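Local atomic coordinates of thymidylate synthase (Enterobacteria phage T4, PDB entry 1TIS), a protein that catalyses the reductive methylation of dUMP to dTMP, with 5,10-methylenetetrahydrofolate as one-carbon donor and reductant, and works as a homodimer. Residues D120-I123 with E124-R128; L209-G213 with G214-I218. One frame throughout, in Å; residues are numbered along the deposited sequence.

Contact 1 of 2, residues D120-I123 with E124-R128; sequences DQII and EVIDR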
ATOM      1  N   ASP A 120      -0.744 -19.171  -5.994  1.00 18.53           N
ATOM      2  CA  ASP A 120      -0.662 -18.597  -7.315  1.00 16.40           C
ATOM      3  C   ASP A 120      -1.659 -17.457  -7.240  1.00 16.91           C
ATOM      4  O   ASP A 120      -2.843 -17.613  -7.588  1.00 20.00           O
ATOM      5  CB  ASP A 120      -1.079 -19.614  -8.398  1.00 13.09           C
ATOM      6  CG  ASP A 120      -0.969 -19.077  -9.827  1.00 11.24           C
ATOM      7  OD1 ASP A 120      -0.873 -17.870 -10.027  1.00  9.21           O
ATOM      8  OD2 ASP A 120      -0.971 -19.868 -10.759  1.00 12.00           O
ATOM      9  N   GLN A 121      -1.187 -16.279  -6.841  1.00 17.50           N
ATOM     10  CA  GLN A 121      -2.077 -15.133  -6.705  1.00 13.10           C
ATOM     11  C   GLN A 121      -2.513 -14.403  -7.982  1.00 13.35           C
ATOM     12  O   GLN A 121      -3.327 -13.495  -7.827  1.00 16.95           O
ATOM     13  CB  GLN A 121      -1.446 -14.147  -5.705  1.00  8.74           C
ATOM     14  CG  GLN A 121      -0.101 -13.459  -5.891  1.00  2.02           C
ATOM     15  CD  GLN A 121       0.311 -12.746  -4.621  1.00  5.13           C
ATOM     16  OE1 GLN A 121      -0.521 -12.258  -3.860  1.00  8.30           O
ATOM     17  NE2 GLN A 121       1.550 -12.678  -4.199  1.00  9.79           N
ATOM     18  N   ILE A 122      -2.096 -14.671  -9.244  1.00  9.06           N
ATOM     19  CA  ILE A 122      -2.743 -14.019 -10.394  1.00  5.78           C
ATOM     20  C   ILE A 122      -3.971 -14.857 -10.614  1.00  4.50           C
ATOM     21  O   ILE A 122      -5.084 -14.413 -10.389  1.00 10.04           O
ATOM     22  CB  ILE A 122      -1.921 -14.007 -11.746  1.00  8.88           C
ATOM     23  CG1 ILE A 122      -0.931 -12.840 -11.705  1.00  3.71           C
ATOM     24  CG2 ILE A 122      -2.834 -13.848 -12.993  1.00  5.58           C
ATOM     25  CD1 ILE A 122      -1.607 -11.444 -11.730  1.00  4.81           C
ATOM     26  N   ILE A 123      -3.813 -16.105 -10.989  1.00  4.98           N
ATOM     27  CA  ILE A 123      -4.941 -16.970 -11.229  1.00  3.58           C
ATOM     28  C   ILE A 123      -5.964 -16.914 -10.130  1.00  4.33           C
ATOM     29  O   ILE A 123      -7.133 -16.873 -10.505  1.00 13.21           O
ATOM     30  CB  ILE A 123      -4.387 -18.390 -11.450  1.00  2.00           C
ATOM     31  CG1 ILE A 123      -4.473 -18.510 -12.943  1.00  2.00           C
ATOM     32  CG2 ILE A 123      -5.037 -19.505 -10.647  1.00  2.00           C
ATOM     33  CD1 ILE A 123      -3.873 -19.809 -13.457  1.00  5.55           C
ATOM     34  N   GLU A 124      -5.659 -16.799  -8.844  1.00  2.01           N
ATOM     35  CA  GLU A 124      -6.808 -16.836  -7.985  1.00  4.65           C
ATOM     36  C   GLU A 124      -7.465 -15.494  -7.635  1.00  4.02           C
ATOM     37  O   GLU A 124      -8.599 -15.402  -7.131  1.00  4.37           O
ATOM     38  CB  GLU A 124      -6.385 -17.627  -6.789  1.00  8.60           C
ATOM     39  CG  GLU A 124      -5.630 -16.814  -5.782  1.00 19.43           C
ATOM     40  CD  GLU A 124      -6.265 -17.041  -4.433  1.00 22.62           C
ATOM     41  OE1 GLU A 124      -7.359 -16.509  -4.196  1.00 28.02           O
ATOM     42  OE2 GLU A 124      -5.669 -17.782  -3.651  1.00 27.89           O
ATOM     43  N   VAL A 125      -6.825 -14.379  -7.958  1.00  4.95           N
ATOM     44  CA  VAL A 125      -7.411 -13.080  -7.679  1.00  2.63           C
ATOM     45  C   VAL A 125      -8.338 -12.789  -8.831  1.00  2.00           C
ATOM     46  O   VAL A 125      -9.214 -11.948  -8.696  1.00  6.81           O
ATOM     47  CB  VAL A 125      -6.321 -11.942  -7.568  1.00 15.62           C
ATOM     48  CG1 VAL A 125      -5.844 -11.249  -8.898  1.00 10.71           C
ATOM     49  CG2 VAL A 125      -6.985 -10.937  -6.631  1.00 19.54           C
ATOM     50  N   ILE A 126      -8.188 -13.418  -9.988  1.00  2.02           N
ATOM     51  CA  ILE A 126      -9.109 -13.146 -11.039  1.00  2.00           C
ATOM     52  C   ILE A 126     -10.331 -13.969 -10.754  1.00  6.37           C
ATOM     53  O   ILE A 126     -11.405 -13.553 -11.145  1.00 15.72           O
ATOM     54  CB  ILE A 126      -8.410 -13.447 -12.349  1.00  2.01           C
ATOM     55  CG1 ILE A 126      -7.336 -12.329 -12.490  1.00  4.45           C
ATOM     56  CG2 ILE A 126      -9.393 -13.522 -13.508  1.00  2.00           C
ATOM     57  CD1 ILE A 126      -6.368 -12.248 -13.681  1.00  2.00           C
ATOM     58  N   ASP A 127     -10.289 -15.076 -10.008  1.00  9.16           N
ATOM     59  CA  ASP A 127     -11.500 -15.749  -9.573  1.00  8.15           C
ATOM     60  C   ASP A 127     -12.253 -14.880  -8.563  1.00 10.86           C
ATOM     61  O   ASP A 127     -13.408 -14.615  -8.890  1.00 12.47           O
ATOM     62  CB  ASP A 127     -11.178 -17.098  -8.943  1.00  9.97           C
ATOM     63  CG  ASP A 127     -10.603 -18.140  -9.912  1.00 14.71           C
ATOM     64  OD1 ASP A 127     -10.790 -18.010 -11.121  1.00 11.31           O
ATOM     65  OD2 ASP A 127      -9.973 -19.100  -9.451  1.00 15.98           O
ATOM     66  N   ARG A 128     -11.767 -14.347  -7.406  1.00  8.41           N
ATOM     67  CA  ARG A 128     -12.569 -13.486  -6.515  1.00  4.47           C
ATOM     68  C   ARG A 128     -13.363 -12.442  -7.275  1.00  4.96           C
ATOM     69  O   ARG A 128     -14.561 -12.346  -7.018  1.00  4.28           O
ATOM     70  CB  ARG A 128     -11.749 -12.697  -5.497  1.00  6.59           C
ATOM     71  CG  ARG A 128     -10.909 -13.614  -4.616  1.00 20.22           C
ATOM     72  CD  ARG A 128     -10.667 -13.105  -3.169  1.00 24.83           C
ATOM     73  NE  ARG A 128     -11.762 -13.393  -2.230  1.00 22.03           N
ATOM     74  CZ  ARG A 128     -11.564 -14.010  -1.059  1.00 20.01           C
ATOM     75  NH1 ARG A 128     -10.350 -14.351  -0.633  1.00 19.60           N
ATOM     76  NH2 ARG A 128     -12.603 -14.288  -0.282  1.00 22.17           N
TER

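Contact 2 of 2, residues L209-G213 with G214-I218; sequences LIFSG and GNTHI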
ATOM      1  N   LEU A 209      -8.008   4.191 -12.339  1.00 10.81           N
ATOM      2  CA  LEU A 209      -6.664   3.746 -12.007  1.00  7.55           C
ATOM      3  C   LEU A 209      -6.150   4.669 -10.933  1.00  8.05           C
ATOM      4  O   LEU A 209      -6.091   5.851 -11.231  1.00 13.54           O
ATOM      5  CB  LEU A 209      -5.780   3.817 -13.239  1.00  2.00           C
ATOM      6  CG  LEU A 209      -4.401   3.230 -13.163  1.00  3.69           C
ATOM      7  CD1 LEU A 209      -4.434   1.718 -12.987  1.00  2.00           C
ATOM      8  CD2 LEU A 209      -3.681   3.607 -14.451  1.00  6.33           C
ATOM      9  N   ILE A 210      -5.772   4.233  -9.724  1.00  8.81           N
ATOM     10  CA  ILE A 210      -5.326   5.097  -8.628  1.00  2.00           C
ATOM     11  C   ILE A 210      -3.931   4.700  -8.257  1.00  2.00           C
ATOM     12  O   ILE A 210      -3.623   3.524  -8.295  1.00  2.01           O
ATOM     13  CB  ILE A 210      -6.202   4.918  -7.404  1.00  2.01           C
ATOM     14  CG1 ILE A 210      -7.667   4.910  -7.744  1.00  2.01           C
ATOM     15  CG2 ILE A 210      -5.986   6.090  -6.493  1.00  2.00           C
ATOM     16  CD1 ILE A 210      -8.423   4.443  -6.488  1.00  3.23           C
ATOM     17  N   PHE A 211      -3.061   5.579  -7.821  1.00  2.01           N
ATOM     18  CA  PHE A 211      -1.666   5.230  -7.560  1.00  6.83           C
ATOM     19  C   PHE A 211      -1.267   5.813  -6.225  1.00  7.20           C
ATOM     20  O   PHE A 211      -1.431   7.039  -6.096  1.00  4.65           O
ATOM     21  CB  PHE A 211      -0.752   5.805  -8.670  1.00  7.56           C
ATOM     22  CG  PHE A 211       0.663   6.207  -8.264  1.00  7.32           C
ATOM     23  CD1 PHE A 211       1.631   5.262  -8.009  1.00 11.59           C
ATOM     24  CD2 PHE A 211       0.973   7.542  -8.140  1.00  8.75           C
ATOM     25  CE1 PHE A 211       2.902   5.650  -7.627  1.00 14.54           C
ATOM     26  CE2 PHE A 211       2.239   7.930  -7.758  1.00 10.59           C
ATOM     27  CZ  PHE A 211       3.212   6.984  -7.502  1.00 12.55           C
ATOM     28  N   SER A 212      -0.701   4.999  -5.319  1.00  2.78           N
ATOM     29  CA  SER A 212      -0.292   5.534  -4.041  1.00  2.69           C
ATOM     30  C   SER A 212       1.218   5.620  -4.038  1.00  2.85           C
ATOM     31  O   SER A 212       1.920   4.683  -4.444  1.00  7.60           O
ATOM     32  CB  SER A 212      -0.804   4.632  -2.965  1.00  2.82           C
ATOM     33  OG  SER A 212      -2.215   4.456  -3.055  1.00  2.69           O
ATOM     34  N   GLY A 213       1.768   6.722  -3.575  1.00  2.02           N
ATOM     35  CA  GLY A 213       3.199   6.904  -3.658  1.00  3.06           C
ATOM     36  C   GLY A 213       3.850   6.975  -2.297  1.00  2.01           C
ATOM     37  O   GLY A 213       3.271   7.418  -1.292  1.00  2.00           O
ATOM     38  N   GLY A 214       5.055   6.455  -2.352  1.00  2.04           N
ATOM     39  CA  GLY A 214       5.920   6.547  -1.221  1.00  4.05           C
ATOM     40  C   GLY A 214       6.914   7.656  -1.512  1.00 10.13           C
ATOM     41  O   GLY A 214       6.567   8.847  -1.557  1.00 16.74           O
ATOM     42  N   ASN A 215       8.173   7.340  -1.728  1.00  9.19           N
ATOM     43  CA  ASN A 215       9.086   8.413  -2.042  1.00  7.92           C
ATOM     44  C   ASN A 215       9.132   8.759  -3.520  1.00  8.30           C
ATOM     45  O   ASN A 215       9.944   8.233  -4.305  1.00  2.01           O
ATOM     46  CB  ASN A 215      10.434   8.026  -1.574  1.00 12.15           C
ATOM     47  CG  ASN A 215      11.329   9.222  -1.425  1.00  9.76           C
ATOM     48  OD1 ASN A 215      11.703   9.594  -0.319  1.00  8.14           O
ATOM     49  ND2 ASN A 215      11.728   9.862  -2.510  1.00 13.31           N
ATOM     50  N   THR A 216       8.235   9.674  -3.863  1.00 15.01           N
ATOM     51  CA  THR A 216       8.142  10.327  -5.177  1.00 18.00           C
ATOM     52  C   THR A 216       9.280  11.363  -5.256  1.00 19.89           C
ATOM     53  O   THR A 216       9.415  12.329  -4.496  1.00 15.53           O
ATOM     54  CB  THR A 216       6.751  10.993  -5.295  1.00 19.00           C
ATOM     55  OG1 THR A 216       5.790   9.939  -5.348  1.00 18.66           O
ATOM     56  CG2 THR A 216       6.610  11.860  -6.516  1.00 18.79           C
ATOM     57  N   HIS A 217      10.163  11.142  -6.205  1.00 18.97           N
ATOM     58  CA  HIS A 217      11.324  11.957  -6.277  1.00 17.39           C
ATOM     59  C   HIS A 217      11.679  12.297  -7.717  1.00 23.63           C
ATOM     60  O   HIS A 217      11.363  11.532  -8.647  1.00 27.57           O
ATOM     61  CB  HIS A 217      12.396  11.170  -5.536  1.00 20.70           C
ATOM     62  CG  HIS A 217      12.853   9.791  -6.035  1.00 23.48           C
ATOM     63  ND1 HIS A 217      13.164   9.313  -7.244  1.00 24.76           N
ATOM     64  CD2 HIS A 217      13.085   8.763  -5.158  1.00 24.92           C
ATOM     65  CE1 HIS A 217      13.574   8.073  -7.132  1.00 21.42           C
ATOM     66  NE2 HIS A 217      13.514   7.763  -5.866  1.00 25.79           N
ATOM     67  N   ILE A 218      12.342  13.438  -7.888  1.00 25.88           N
ATOM     68  CA  ILE A 218      12.850  13.930  -9.153  1.00 28.29           C
ATOM     69  C   ILE A 218      14.338  14.065  -8.861  1.00 32.73           C
ATOM     70  O   ILE A 218      14.673  14.648  -7.824  1.00 30.36           O
ATOM     71  CB  ILE A 218      12.261  15.295  -9.448  1.00 30.91           C
ATOM     72  CG1 ILE A 218      10.748  15.285  -9.512  1.00 29.96           C
ATOM     73  CG2 ILE A 218      12.868  15.738 -10.764  1.00 36.99           C
ATOM     74  CD1 ILE A 218      10.218  16.709  -9.711  1.00 30.60           C
TER

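Contact 1 of 2, residues D120-I123 with E124-R128
Ile122 lies alongside Ile126, one helical turn on: its CG2 branch meets CD1 of Ile126 at 3.9 Å, and the two side chains run side by side in the same direction. In Ile126 CG1 stands anti to the carbonyl carbon (chi1 -70°), which also sets that methylene 3.7 Å from Ile122 O. That carbonyl accepts two backbone bonds, from Ile126 N at 3.3 Å, nearly in line with the C=O, and from Val125 N at 3.0 Å, where the donor sits 47° out of the carbonyl plane. Ile122 O thus takes both an i+3 and an i+4 donor near the N-terminal end of helix 121-131, where Glu124 N also bonds Asp120 O at 3.2 Å within the carbonyl plane. Glu124 holds CG between its backbone N and carbonyl carbon (chi1 82°), a torsion that brings the CG methylene to 3.4 Å from the same Asp120 O. CB of Val125 rests 3.4 Å from Gln121 O. The apolar pair faces neighbouring helices, Ile122 against Leu258 and Trp113, Ile126 against Val198 and Met201. The polar ends turn elsewhere: Asp120 makes a salt bridge with Arg114, and Asp127 OD1 is hydrogen-bonded to Thr254 OG1.

Contact 2 of 2, residues L209-G213 with G214-I218
With chi1 at 148°, Phe211 carries its ring forward along the chain, while Thr216, with chi1 at -68°, turns OG1 back to meet it. The hydroxyl arrives at the ring's edge, near its plane, with OG1 4.5 Å from CZ of Phe211; this is a loose approach and no hydrogen bond joins the two segments. Gly213 borders both: its N sits 4.2 Å above one face of the Phe211 ring, offset toward the rim, and its CA is 4.3 Å from Thr216 OG1. The chain then turns a corner at Gly214 and Asn215. There Thr216 N bonds Gly214 O at 3.0 Å, closing an inverse gamma turn centred on Asn215. This corner interrupts strand 205-219, the second strand of the beta-alpha-beta unit formed with strand 168-179 and helix 184-202, and the chain leaving it carries His217 and Ile218, assigned by similarity to the dUMP site. Trp173 also meets the Phe211 ring, and Gly213 O is hydrogen-bonded to Gln172 NE2 of the second subunit. The meeting of Thr216 with Phe211 is consistent with no more than a loose apolar approach, the buried hydroxyl's hydrogen bond being to Ser32 OG.

How the contacts relate
Contact 1 precedes contact 2 along the chain, and the two do not touch: their centres are 25 Å apart and their nearest atoms about 14 Å. Helix 184-202 gives an indirect link: Ile126 packs on it, and it joins strand 168-179 to strand 205-219. Both contacts also reach the second subunit. Their relation to the nucleotide differs. Contact 2 contains His217 and Ile218, which by similarity contribute to the dUMP site of the partner chain. Contact 1 holds no such residue but comes near two: the Val125 side chain lies about 8 Å from that of Arg137, a residue that by similarity binds dUMP, and Arg128 packs on Arg21 of the second subunit, which by similarity also binds it.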